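PDB 3NE7: spermidine N(1)-acetyltransferase from Thermoplasma acidophilum, which transfers an acetyl group from acetyl-CoA to polyamines such as spermidine, which protects the cell against polyamine toxicity. Local coordinates for residues 20-25 with 95-100; 62-67 with 109-114; 127-132 with 146-151. One frame throughout, in Å; residues are numbered along the deposited sequence.

How the contacts relate
All three contacts belong to one GNAT acetyltransferase domain, and coenzyme A ties two of them together. Contact 1 joins helix 13-27 to the loop that leads from strand 86-94 into the pyrophosphate-binding region, where His-100 holds the cofactor; contact 3 joins the end of strand 122-128 to the hairpin at the sheet edge, and there Asn-131 hydrogen-bonds the pantetheine arm. The centres of contacts 1 and 3 lie about 20 Å apart. Contact 2 packs helix 103-117 on strand 63-70, with its centre about 19 Å from that of contact 1 and about 23 Å from that of contact 3. It does not touch the cofactor: the side chain of Ala-111 stays about 12 Å away.

Contact 1: residues 20-25 with 95-100. With NI (nickel (II) ion), chain B; COA (coenzyme A), chain C.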
loop_
_atom_site.group_PDB
_atom_site.type_symbol
_atom_site.label_atom_id
_atom_site.label_comp_id
_atom_site.label_asym_id
_atom_site.label_seq_id
_atom_site.Cartn_x
_atom_site.Cartn_y
_atom_site.Cartn_z
ATOM N N ALA A 20 4.045 -4.832 -7.716
ATOM C CA ALA A 20 2.594 -4.782 -7.623
ATOM C C ALA A 20 2.018 -6.000 -8.287
ATOM O O ALA A 20 1.178 -6.668 -7.730
ATOM C CB ALA A 20 2.024 -3.526 -8.277
ATOM N N ARG A 21 2.481 -6.284 -9.490
ATOM C CA ARG A 21 1.989 -7.436 -10.223
ATOM C C ARG A 21 2.256 -8.743 -9.433
ATOM O O ARG A 21 1.339 -9.561 -9.251
ATOM C CB ARG A 21 2.608 -7.481 -11.613
ATOM C CG ARG A 21 2.525 -8.852 -12.272
ATOM C CD ARG A 21 3.024 -8.865 -13.735
ATOM N NE ARG A 21 1.965 -8.458 -14.656
ATOM C CZ ARG A 21 1.865 -7.259 -15.239
ATOM N NH1 ARG A 21 0.823 -7.008 -16.055
ATOM N NH2 ARG A 21 2.793 -6.310 -15.027
ATOM N N GLU A 22 3.476 -8.934 -8.926
ATOM C CA GLU A 22 3.795 -10.205 -8.259
ATOM C C GLU A 22 2.991 -10.361 -6.948
ATOM O O GLU A 22 2.465 -11.421 -6.675
ATOM C CB GLU A 22 5.316 -10.362 -8.062
ATOM C CG GLU A 22 5.707 -11.521 -7.173
ATOM C CD GLU A 22 7.221 -11.772 -7.082
ATOM O OE1 GLU A 22 8.023 -10.924 -7.553
ATOM O OE2 GLU A 22 7.595 -12.838 -6.533
ATOM N N SER A 23 2.829 -9.288 -6.186
ATOM C CA SER A 23 2.072 -9.332 -4.939
ATOM C C SER A 23 0.595 -9.584 -5.217
ATOM O O SER A 23 -0.040 -10.426 -4.592
ATOM C CB SER A 23 2.289 -8.047 -4.160
ATOM O OG SER A 23 1.878 -8.153 -2.813
ATOM N N TRP A 24 0.041 -8.891 -6.184
ATOM C CA TRP A 24 -1.366 -9.105 -6.558
ATOM C C TRP A 24 -1.668 -10.561 -6.934
ATOM O O TRP A 24 -2.672 -11.131 -6.500
ATOM C CB TRP A 24 -1.739 -8.195 -7.737
ATOM C CG TRP A 24 -2.462 -6.957 -7.327
ATOM C CD1 TRP A 24 -1.928 -5.860 -6.743
ATOM C CD2 TRP A 24 -3.870 -6.701 -7.471
ATOM N NE1 TRP A 24 -2.916 -4.915 -6.514
ATOM C CE2 TRP A 24 -4.116 -5.414 -6.950
ATOM C CE3 TRP A 24 -4.936 -7.433 -8.006
ATOM C CZ2 TRP A 24 -5.393 -4.838 -6.932
ATOM C CZ3 TRP A 24 -6.210 -6.871 -8.004
ATOM C CH2 TRP A 24 -6.429 -5.570 -7.474
ATOM N N LYS A 25 -0.812 -11.163 -7.750
ATOM C CA LYS A 25 -1.080 -12.524 -8.228
ATOM C C LYS A 25 -1.113 -13.492 -7.064
ATOM O O LYS A 25 -1.909 -14.402 -7.034
ATOM C CB LYS A 25 -0.035 -12.992 -9.255
ATOM C CG LYS A 25 -0.184 -12.355 -10.639
ATOM C CD LYS A 25 0.902 -12.845 -11.606
ATOM C CE LYS A 25 0.435 -12.815 -13.068
ATOM N NZ LYS A 25 1.553 -12.959 -14.078
ATOM N N LYS A 95 6.615 -8.067 -2.097
ATOM C CA LYS A 95 6.896 -9.303 -2.816
ATOM C C LYS A 95 6.684 -10.465 -1.840
ATOM O O LYS A 95 7.201 -10.424 -0.754
ATOM C CB LYS A 95 8.347 -9.372 -3.260
ATOM C CG LYS A 95 8.700 -8.565 -4.460
ATOM C CD LYS A 95 10.169 -8.805 -4.934
ATOM C CE LYS A 95 10.466 -10.272 -5.135
ATOM N NZ LYS A 95 11.218 -10.469 -6.376
ATOM N N PRO A 96 5.973 -11.514 -2.258
ATOM C CA PRO A 96 5.516 -12.599 -1.405
ATOM C C PRO A 96 6.621 -13.204 -0.485
ATOM O O PRO A 96 6.374 -13.426 0.665
ATOM C CB PRO A 96 4.969 -13.612 -2.426
ATOM C CG PRO A 96 4.457 -12.782 -3.500
ATOM C CD PRO A 96 5.375 -11.607 -3.610
ATOM N N GLU A 97 7.833 -13.333 -1.000
ATOM C CA GLU A 97 8.987 -13.875 -0.288
ATOM C C GLU A 97 9.489 -12.975 0.839
ATOM O O GLU A 97 10.173 -13.446 1.730
ATOM C CB GLU A 97 10.133 -14.148 -1.260
ATOM C CG GLU A 97 9.749 -15.035 -2.457
ATOM C CD GLU A 97 8.948 -14.295 -3.605
ATOM O OE1 GLU A 97 8.966 -13.030 -3.705
ATOM O OE2 GLU A 97 8.280 -15.011 -4.413
ATOM N N TYR A 98 9.139 -11.693 0.787
ATOM C CA TYR A 98 9.529 -10.727 1.797
ATOM C C TYR A 98 8.420 -10.496 2.826
ATOM O O TYR A 98 8.563 -9.631 3.686
ATOM C CB TYR A 98 9.933 -9.393 1.120
ATOM C CG TYR A 98 11.309 -9.497 0.483
ATOM C CD1 TYR A 98 12.454 -9.195 1.212
ATOM C CD2 TYR A 98 11.466 -9.959 -0.812
ATOM C CE1 TYR A 98 13.736 -9.317 0.631
ATOM C CE2 TYR A 98 12.726 -10.062 -1.408
ATOM C CZ TYR A 98 13.852 -9.750 -0.675
ATOM O OH TYR A 98 15.095 -9.864 -1.230
ATOM N N THR A 99 7.315 -11.238 2.745
ATOM C CA THR A 99 6.278 -11.082 3.734
ATOM C C THR A 99 6.661 -11.747 5.056
ATOM O O THR A 99 7.565 -12.552 5.098
ATOM C CB THR A 99 4.914 -11.626 3.255
ATOM O OG1 THR A 99 5.028 -13.031 2.969
ATOM C CG2 THR A 99 4.431 -10.841 2.028
ATOM N N HIS A 100 5.968 -11.354 6.135
ATOM C CA HIS A 100 6.064 -11.976 7.469
ATOM C C HIS A 100 7.439 -11.715 8.088
ATOM O O HIS A 100 7.931 -12.482 8.900
ATOM C CB HIS A 100 5.744 -13.475 7.393
ATOM C CG HIS A 100 5.156 -14.075 8.654
ATOM N ND1 HIS A 100 5.851 -14.185 9.840
ATOM C CD2 HIS A 100 3.949 -14.653 8.877
ATOM C CE1 HIS A 100 5.084 -14.763 10.747
ATOM N NE2 HIS A 100 3.937 -15.080 10.176
HETATM NI NI NI B . 2.339 -16.137 10.790
HETATM N N1A COA C . 1.009 -15.757 5.169
HETATM C C2A COA C . -0.006 -15.614 6.055
HETATM N N3A COA C . -0.122 -14.527 6.856
HETATM C C4A COA C . 0.812 -13.531 6.781
HETATM C C5A COA C . 1.926 -13.686 5.819
HETATM C C6A COA C . 1.981 -14.816 5.039
HETATM N N6A COA C . 2.990 -14.974 4.157
HETATM N N7A COA C . 2.676 -12.589 5.926
HETATM C C8A COA C . 2.125 -11.796 6.876
HETATM N N9A COA C . 1.012 -12.340 7.390
HETATM C C1B COA C . 0.142 -11.695 8.403
HETATM C C2B COA C . -0.203 -12.580 9.593
HETATM O O2B COA C . -1.469 -12.161 10.143
HETATM C C3B COA C . 1.009 -12.318 10.473
HETATM O O3B COA C . 0.861 -12.571 11.841
HETATM P P3B COA C . 1.278 -13.985 12.486
HETATM O O7A COA C . 2.755 -13.891 12.863
HETATM O O8A COA C . 0.948 -15.038 11.478
HETATM O O9A COA C . 0.388 -13.993 13.674
HETATM C C4B COA C . 1.325 -10.861 10.229
HETATM O O4B COA C . 0.804 -10.549 8.940
HETATM C C5B COA C . 2.830 -10.595 10.276
HETATM O O5B COA C . 3.038 -9.175 10.235
HETATM P P1A COA C . 4.200 -8.510 9.409
HETATM O O1A COA C . 5.398 -9.422 9.350
HETATM O O2A COA C . 4.317 -7.157 10.000
HETATM O O3A COA C . 3.502 -8.435 7.961
HETATM P P2A COA C . 4.188 -8.107 6.541
HETATM O O4A COA C . 4.084 -9.384 5.698
HETATM O O5A COA C . 5.566 -7.484 6.743
HETATM O O6A COA C . 3.186 -7.058 5.859
HETATM C CBP COA C . 1.285 -7.331 4.350
HETATM C CCP COA C . 1.769 -7.383 5.773
HETATM C CDP COA C . -0.251 -7.463 4.297
HETATM C CEP COA C . 1.670 -6.002 3.773
HETATM C CAP COA C . 2.055 -8.374 3.519
HETATM O OAP COA C . 1.895 -9.658 4.124
HETATM C C9P COA C . 1.576 -8.367 2.070
HETATM O O9P COA C . 2.111 -7.623 1.253
HETATM N N8P COA C . 0.552 -9.147 1.747
HETATM C C7P COA C . -0.057 -9.293 0.421
HETATM C C6P COA C . -0.801 -8.029 -0.036
HETATM C C5P COA C . -1.901 -7.599 0.918
HETATM O O5P COA C . -2.676 -8.426 1.417
HETATM N N4P COA C . -1.941 -6.291 1.153
HETATM C C3P COA C . -2.759 -5.442 2.020
HETATM C C2P COA C . -4.207 -5.507 1.569
HETATM S S1P COA C . -4.401 -4.752 -0.054
#
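The carboxylate of Glu-22 on helix 13-27 meets opposite and like charge, Lys-95 and Glu-97, through different oxygens. OE1 of Glu-22 takes a weak, long hydrogen bond of 3.4 Å from NZ of Lys-95, as part of a salt bridge. OE2 instead faces the carboxylate of Glu-97, 3.1 Å from its OE2, with the two carboxylate planes turned 57° apart. The like charges probably raise the cost of ionising both acids, a cost that Lys-95 would partly offset. Because CG of Glu-22 lies anti to the backbone N (chi1 170°) and the chain then runs straight on, the carboxylate reaches both Lys-95 and Glu-97.

Apolar contact is made lower on the same side chain. CG of Glu-22 rests 3.6 Å from CD of Pro-96, so the CD-CG edge of the proline packs on the stem of the acid. With Glu-22 cut back to an alanine, Lys-95 would probably lose its carboxylate mate across this contact and the proline ring part of its cover. Ser-23, one residue on, turns its hydroxyl to the carbonyl of Leu-94.

In the GNAT fold the loop after strand 86-94 runs into the signature segment that receives the cofactor's pyrophosphate, and residues 96-98 form a short 3-10 turn at its start.

Hydrogen bonds then carry the chain to coenzyme A. OG1 of Thr-99 donates to O of Pro-96 at 2.7 Å, in the carbonyl plane, and accepts a bond from N6A of the adenine. N of His-100 binds pyrophosphate oxygen O4A at 2.8 Å, nearly straight at 171°.

Metal coordination finishes the set: NE2 of His-100 binds the nickel ion at 2.0 Å, while O8A of the cofactor's 3'-phosphate binds it at 1.9 Å.

Contact 2: residues 62-67 with 109-114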
loop_
_atom_site.group_PDB
_atom_site.type_symbol
_atom_site.label_atom_id
_atom_site.label_comp_id
_atom_site.label_asym_id
_atom_site.label_seq_id
_atom_site.Cartn_x
_atom_site.Cartn_y
_atom_site.Cartn_z
ATOM N N ASP A 62 -1.257 15.415 -2.133
ATOM C CA ASP A 62 -2.327 14.604 -1.570
ATOM C C ASP A 62 -2.015 13.101 -1.622
ATOM O O ASP A 62 -2.862 12.285 -1.347
ATOM C CB ASP A 62 -3.634 14.911 -2.324
ATOM C CG ASP A 62 -3.573 14.504 -3.800
ATOM O OD1 ASP A 62 -2.456 14.596 -4.396
ATOM O OD2 ASP A 62 -4.624 14.086 -4.364
ATOM N N ILE A 63 -0.811 12.742 -2.024
ATOM C CA ILE A 63 -0.388 11.367 -2.029
ATOM C C ILE A 63 0.917 11.238 -1.215
ATOM O O ILE A 63 1.768 12.119 -1.238
ATOM C CB ILE A 63 -0.152 10.858 -3.465
ATOM C CG1 ILE A 63 -1.444 10.897 -4.302
ATOM C CG2 ILE A 63 0.439 9.436 -3.432
ATOM C CD1 ILE A 63 -2.443 9.798 -4.046
ATOM N N LEU A 64 1.047 10.152 -0.475
ATOM C CA LEU A 64 2.318 9.748 0.126
ATOM C C LEU A 64 2.634 8.362 -0.414
ATOM O O LEU A 64 1.810 7.472 -0.259
ATOM C CB LEU A 64 2.218 9.645 1.656
ATOM C CG LEU A 64 3.559 9.217 2.290
ATOM C CD1 LEU A 64 4.643 10.295 2.124
ATOM C CD2 LEU A 64 3.374 8.856 3.734
ATOM N N PHE A 65 3.805 8.185 -1.026
ATOM C CA PHE A 65 4.123 6.951 -1.733
ATOM C C PHE A 65 5.530 6.488 -1.337
ATOM O O PHE A 65 6.516 7.078 -1.747
ATOM C CB PHE A 65 4.035 7.202 -3.228
ATOM C CG PHE A 65 3.618 6.010 -4.047
ATOM C CD1 PHE A 65 3.756 4.693 -3.576
ATOM C CD2 PHE A 65 3.093 6.202 -5.313
ATOM C CE1 PHE A 65 3.368 3.617 -4.355
ATOM C CE2 PHE A 65 2.690 5.132 -6.092
ATOM C CZ PHE A 65 2.823 3.842 -5.619
ATOM N N LEU A 66 5.620 5.459 -0.483
ATOM C CA LEU A 66 6.921 5.039 0.054
ATOM C C LEU A 66 7.238 3.636 -0.416
ATOM O O LEU A 66 6.330 2.841 -0.665
ATOM C CB LEU A 66 6.963 5.059 1.593
ATOM C CG LEU A 66 6.594 6.316 2.414
ATOM C CD1 LEU A 66 6.542 5.967 3.901
ATOM C CD2 LEU A 66 7.537 7.513 2.188
ATOM N N GLY A 67 8.538 3.354 -0.518
ATOM C CA GLY A 67 9.055 2.032 -0.766
ATOM C C GLY A 67 10.024 1.493 0.277
ATOM O O GLY A 67 10.734 2.235 1.011
ATOM N N LEU A 109 4.292 2.002 9.943
ATOM C CA LEU A 109 4.719 2.868 11.036
ATOM C C LEU A 109 5.357 4.146 10.513
ATOM O O LEU A 109 5.196 5.195 11.131
ATOM C CB LEU A 109 5.678 2.160 12.021
ATOM C CG LEU A 109 5.083 1.055 12.942
ATOM C CD1 LEU A 109 6.215 0.293 13.689
ATOM C CD2 LEU A 109 4.039 1.560 13.989
ATOM N N GLU A 110 6.102 4.070 9.409
ATOM C CA GLU A 110 6.719 5.273 8.835
ATOM C C GLU A 110 5.650 6.195 8.258
ATOM O O GLU A 110 5.676 7.375 8.497
ATOM C CB GLU A 110 7.727 4.935 7.735
ATOM C CG GLU A 110 9.154 4.889 8.191
ATOM C CD GLU A 110 9.733 6.278 8.580
ATOM O OE1 GLU A 110 9.486 7.319 7.904
ATOM O OE2 GLU A 110 10.480 6.296 9.562
ATOM N N ALA A 111 4.723 5.635 7.489
ATOM C CA ALA A 111 3.571 6.391 6.998
ATOM C C ALA A 111 2.866 7.067 8.182
ATOM O O ALA A 111 2.551 8.259 8.124
ATOM C CB ALA A 111 2.576 5.448 6.233
ATOM N N GLU A 112 2.657 6.323 9.271
ATOM C CA GLU A 112 1.961 6.881 10.452
ATOM C C GLU A 112 2.682 8.065 11.054
ATOM O O GLU A 112 2.047 9.064 11.386
ATOM C CB GLU A 112 1.728 5.816 11.532
ATOM C CG GLU A 112 0.633 4.857 11.190
ATOM C CD GLU A 112 0.412 3.718 12.226
ATOM O OE1 GLU A 112 1.327 3.371 13.010
ATOM O OE2 GLU A 112 -0.697 3.142 12.204
ATOM N N LYS A 113 4.001 7.942 11.166
ATOM C CA LYS A 113 4.864 9.004 11.653
ATOM C C LYS A 113 4.773 10.233 10.739
ATOM O O LYS A 113 4.664 11.342 11.214
ATOM C CB LYS A 113 6.306 8.489 11.744
ATOM C CG LYS A 113 7.328 9.550 12.168
ATOM C CD LYS A 113 8.743 8.988 12.246
ATOM C CE LYS A 113 9.789 10.100 12.092
ATOM N NZ LYS A 113 10.984 9.930 12.988
ATOM N N ILE A 114 4.785 10.051 9.427
ATOM C CA ILE A 114 4.672 11.223 8.544
ATOM C C ILE A 114 3.278 11.866 8.696
ATOM O O ILE A 114 3.164 13.074 8.803
ATOM C CB ILE A 114 5.036 10.915 7.079
ATOM C CG1 ILE A 114 6.538 10.562 6.980
ATOM C CG2 ILE A 114 4.721 12.135 6.154
ATOM C CD1 ILE A 114 6.986 9.825 5.647
#
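Leu-64 and Leu-66 of strand 63-70 pack against Ala-111 and Ile-114 of helix 103-117, a helix lying over the central sheet of the GNAT fold. The strand and helix segments run at 146° to each other, nearer antiparallel than parallel, and their axes come within 10.0 Å.

The two leucines point the same way from alternate positions but take different rotamers. Leu-64 carries CG anti to its backbone N (chi1 180°), which extends the side chain from the strand and brings CD2 over the helix backbone, 4.1 Å from CA of Ala-111. The small methyl of that alanine also lies beside this branch, and the leucine can thus come close to the helix itself. In Leu-66, CG is anti to the carbonyl carbon instead (chi1 -54°), and its two methyls divide the work. CD1 reaches the helix backbone at N of Ala-111, 4.0 Å off, and also touches CB of Glu-110, whose side chain crosses that of the leucine at about a right angle.

Ile-114 sits one helical turn on from Glu-110 and sends CD1 toward the sheet, where Leu-64 and Leu-66 both meet it. The helix contributes backbone as well as side-chain surface, and every close approach is at van der Waals range. Beyond the two segments, Ile-5 on the edge strand 3-7 adds to this layer by touching both Leu-66 and Glu-110, while Ile-78 touches Leu-66 from strand 73-83.

Leu-66 and Ile-114 reach toward each other tip to tip, CD2 of the leucine ending 4.2 Å from CD1 of the isoleucine.

Contact 3: residues 127-132 with 146-151; sequences VHRQNS and EDTDGS. With COA (coenzyme A), chain C.
Arg-129 folds back along the backbone of Gly-150 and Ser-151, where strand 144-149 has ended and the chain turns toward strand 152-158. Its CG sits between the backbone N and the carbonyl carbon (chi1 76°), and a second bend at chi3 swings the guanidinium alongside that turn. O of Ser-151 lies near the guanidinium plane, at its edge, and NE gives it a weak bond of 3.3 Å. NH2 meets O of Gly-150 obliquely at 2.8 Å, a weak bond bent to 118°. CB of Thr-148 flanks the same nitrogen, and Phe-153 provides a cation-pi partner.

The imidazole of His-128 is set differently: O of Ser-151 stands over the centre of one ring face, 4.1 Å above the plane, while CB of Ser-151 approaches NE2 at 3.5 Å. ND1 of His-128 accepts from N of Gln-130, tilted 17° out of the ring plane, which probably helps steady the type I turn from His-128 to Asn-131.

At the end of that turn Asn-131 caps the following helix with OD1, and its ND2 binds O5P of coenzyme A at 2.9 Å, almost straight.

A further bond runs from N of Arg-129 to O of Ser-151, at 3.0 Å. This carbonyl therefore takes a backbone N-H and, more weakly, a side-chain N-H of one arginine, which probably helps tie the hairpin to the turn that presents Asn-131 to the cofactor.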
loop_
_atom_site.group_PDB
_atom_site.type_symbol
_atom_site.label_atom_id
_atom_site.label_comp_id
_atom_site.label_asym_id
_atom_site.label_seq_id
_atom_site.Cartn_x
_atom_site.Cartn_y
_atom_site.Cartn_z
ATOM N N VAL A 127 -10.360 -3.410 2.513
ATOM C CA VAL A 127 -9.693 -4.701 2.363
ATOM C C VAL A 127 -10.725 -5.720 1.979
ATOM O O VAL A 127 -11.788 -5.772 2.580
ATOM C CB VAL A 127 -8.958 -5.113 3.649
ATOM C CG1 VAL A 127 -9.928 -5.223 4.853
ATOM C CG2 VAL A 127 -8.169 -6.415 3.410
ATOM N N HIS A 128 -10.418 -6.497 0.948
ATOM C CA HIS A 128 -11.288 -7.575 0.507
ATOM C C HIS A 128 -11.502 -8.562 1.664
ATOM O O HIS A 128 -10.548 -8.985 2.301
ATOM C CB HIS A 128 -10.699 -8.294 -0.718
ATOM C CG HIS A 128 -11.715 -9.062 -1.497
ATOM N ND1 HIS A 128 -12.161 -10.310 -1.109
ATOM C CD2 HIS A 128 -12.372 -8.764 -2.648
ATOM C CE1 HIS A 128 -13.061 -10.743 -1.983
ATOM N NE2 HIS A 128 -13.218 -9.818 -2.915
ATOM N N ARG A 129 -12.756 -8.928 1.903
ATOM C CA ARG A 129 -13.108 -9.798 3.039
ATOM C C ARG A 129 -12.453 -11.191 3.017
ATOM O O ARG A 129 -12.213 -11.759 4.090
ATOM C CB ARG A 129 -14.640 -9.892 3.197
ATOM C CG ARG A 129 -15.365 -10.790 2.201
ATOM C CD ARG A 129 -16.877 -10.818 2.475
ATOM N NE ARG A 129 -17.378 -9.474 2.262
ATOM C CZ ARG A 129 -18.446 -8.900 2.809
ATOM N NH1 ARG A 129 -19.228 -9.538 3.654
ATOM N NH2 ARG A 129 -18.713 -7.633 2.474
ATOM N N GLN A 130 -12.149 -11.726 1.821
ATOM C CA GLN A 130 -11.467 -13.016 1.688
ATOM C C GLN A 130 -9.936 -12.901 1.762
ATOM O O GLN A 130 -9.254 -13.906 1.750
ATOM C CB GLN A 130 -11.883 -13.712 0.394
ATOM C CG GLN A 130 -13.291 -14.370 0.487
ATOM C CD GLN A 130 -14.019 -14.439 -0.838
ATOM O OE1 GLN A 130 -15.156 -13.970 -0.961
ATOM N NE2 GLN A 130 -13.366 -14.998 -1.843
ATOM N N ASN A 131 -9.384 -11.688 1.819
ATOM C CA ASN A 131 -7.946 -11.545 1.982
ATOM C C ASN A 131 -7.523 -11.626 3.443
ATOM O O ASN A 131 -7.310 -10.617 4.112
ATOM C CB ASN A 131 -7.447 -10.266 1.330
ATOM C CG ASN A 131 -5.972 -10.070 1.507
ATOM O OD1 ASN A 131 -5.262 -10.964 1.977
ATOM N ND2 ASN A 131 -5.503 -8.893 1.168
ATOM N N SER A 132 -7.429 -12.852 3.949
ATOM C CA SER A 132 -7.070 -13.055 5.345
ATOM C C SER A 132 -5.659 -12.560 5.719
ATOM O O SER A 132 -5.408 -12.202 6.874
ATOM C CB SER A 132 -7.191 -14.535 5.670
ATOM O OG SER A 132 -8.544 -14.874 5.654
ATOM N N GLU A 146 -15.197 -1.010 10.603
ATOM C CA GLU A 146 -16.289 -0.064 10.882
ATOM C C GLU A 146 -17.493 -0.254 9.995
ATOM O O GLU A 146 -18.569 0.156 10.356
ATOM C CB GLU A 146 -15.791 1.391 10.833
ATOM C CG GLU A 146 -14.662 1.672 11.897
ATOM C CD GLU A 146 -15.183 1.758 13.359
ATOM O OE1 GLU A 146 -16.150 2.518 13.597
ATOM O OE2 GLU A 146 -14.633 1.088 14.269
ATOM N N ASP A 147 -17.319 -0.899 8.847
ATOM C CA ASP A 147 -18.395 -1.006 7.889
ATOM C C ASP A 147 -17.986 -2.010 6.804
ATOM O O ASP A 147 -16.857 -2.518 6.804
ATOM C CB ASP A 147 -18.644 0.402 7.283
ATOM C CG ASP A 147 -19.990 0.538 6.573
ATOM O OD1 ASP A 147 -20.890 -0.322 6.718
ATOM O OD2 ASP A 147 -20.147 1.545 5.850
ATOM N N THR A 148 -18.926 -2.306 5.911
ATOM C CA THR A 148 -18.657 -2.996 4.654
ATOM C C THR A 148 -19.076 -2.170 3.438
ATOM O O THR A 148 -19.941 -1.290 3.528
ATOM C CB THR A 148 -19.447 -4.255 4.557
ATOM O OG1 THR A 148 -20.848 -3.925 4.623
ATOM C CG2 THR A 148 -19.064 -5.169 5.684
ATOM N N ASP A 149 -18.467 -2.500 2.299
ATOM C CA ASP A 149 -18.822 -1.922 1.003
ATOM C C ASP A 149 -18.503 -2.983 -0.041
ATOM O O ASP A 149 -17.336 -3.315 -0.280
ATOM C CB ASP A 149 -18.009 -0.645 0.736
ATOM C CG ASP A 149 -18.392 0.066 -0.596
ATOM O OD1 ASP A 149 -19.409 -0.276 -1.246
ATOM O OD2 ASP A 149 -17.672 1.004 -0.974
ATOM N N GLY A 150 -19.543 -3.530 -0.648
ATOM C CA GLY A 150 -19.368 -4.603 -1.599
ATOM C C GLY A 150 -18.644 -5.771 -0.966
ATOM O O GLY A 150 -18.998 -6.212 0.116
ATOM N N SER A 151 -17.599 -6.231 -1.638
ATOM C CA SER A 151 -16.825 -7.359 -1.196
ATOM C C SER A 151 -15.821 -6.972 -0.091
ATOM O O SER A 151 -15.160 -7.840 0.468
ATOM C CB SER A 151 -16.092 -7.981 -2.392
ATOM O OG SER A 151 -15.406 -6.972 -3.132
HETATM N N1A COA C . 1.009 -15.757 5.169
HETATM C C2A COA C . -0.006 -15.614 6.055
HETATM N N3A COA C . -0.122 -14.527 6.856
HETATM C C4A COA C . 0.812 -13.531 6.781
HETATM C C5A COA C . 1.926 -13.686 5.819
HETATM C C6A COA C . 1.981 -14.816 5.039
HETATM N N6A COA C . 2.990 -14.974 4.157
HETATM N N7A COA C . 2.676 -12.589 5.926
HETATM C C8A COA C . 2.125 -11.796 6.876
HETATM N N9A COA C . 1.012 -12.340 7.390
HETATM C C1B COA C . 0.142 -11.695 8.403
HETATM C C2B COA C . -0.203 -12.580 9.593
HETATM O O2B COA C . -1.469 -12.161 10.143
HETATM C C3B COA C . 1.009 -12.318 10.473
HETATM O O3B COA C . 0.861 -12.571 11.841
HETATM P P3B COA C . 1.278 -13.985 12.486
HETATM O O7A COA C . 2.755 -13.891 12.863
HETATM O O8A COA C . 0.948 -15.038 11.478
HETATM O O9A COA C . 0.388 -13.993 13.674
HETATM C C4B COA C . 1.325 -10.861 10.229
HETATM O O4B COA C . 0.804 -10.549 8.940
HETATM C C5B COA C . 2.830 -10.595 10.276
HETATM O O5B COA C . 3.038 -9.175 10.235
HETATM P P1A COA C . 4.200 -8.510 9.409
HETATM O O1A COA C . 5.398 -9.422 9.350
HETATM O O2A COA C . 4.317 -7.157 10.000
HETATM O O3A COA C . 3.502 -8.435 7.961
HETATM P P2A COA C . 4.188 -8.107 6.541
HETATM O O4A COA C . 4.084 -9.384 5.698
HETATM O O5A COA C . 5.566 -7.484 6.743
HETATM O O6A COA C . 3.186 -7.058 5.859
HETATM C CBP COA C . 1.285 -7.331 4.350
HETATM C CCP COA C . 1.769 -7.383 5.773
HETATM C CDP COA C . -0.251 -7.463 4.297
HETATM C CEP COA C . 1.670 -6.002 3.773
HETATM C CAP COA C . 2.055 -8.374 3.519
HETATM O OAP COA C . 1.895 -9.658 4.124
HETATM C C9P COA C . 1.576 -8.367 2.070
HETATM O O9P COA C . 2.111 -7.623 1.253
HETATM N N8P COA C . 0.552 -9.147 1.747
HETATM C C7P COA C . -0.057 -9.293 0.421
HETATM C C6P COA C . -0.801 -8.029 -0.036
HETATM C C5P COA C . -1.901 -7.599 0.918
HETATM O O5P COA C . -2.676 -8.426 1.417
HETATM N N4P COA C . -1.941 -6.291 1.153
HETATM C C3P COA C . -2.759 -5.442 2.020
HETATM C C2P COA C . -4.207 -5.507 1.569
HETATM S S1P COA C . -4.401 -4.752 -0.054
#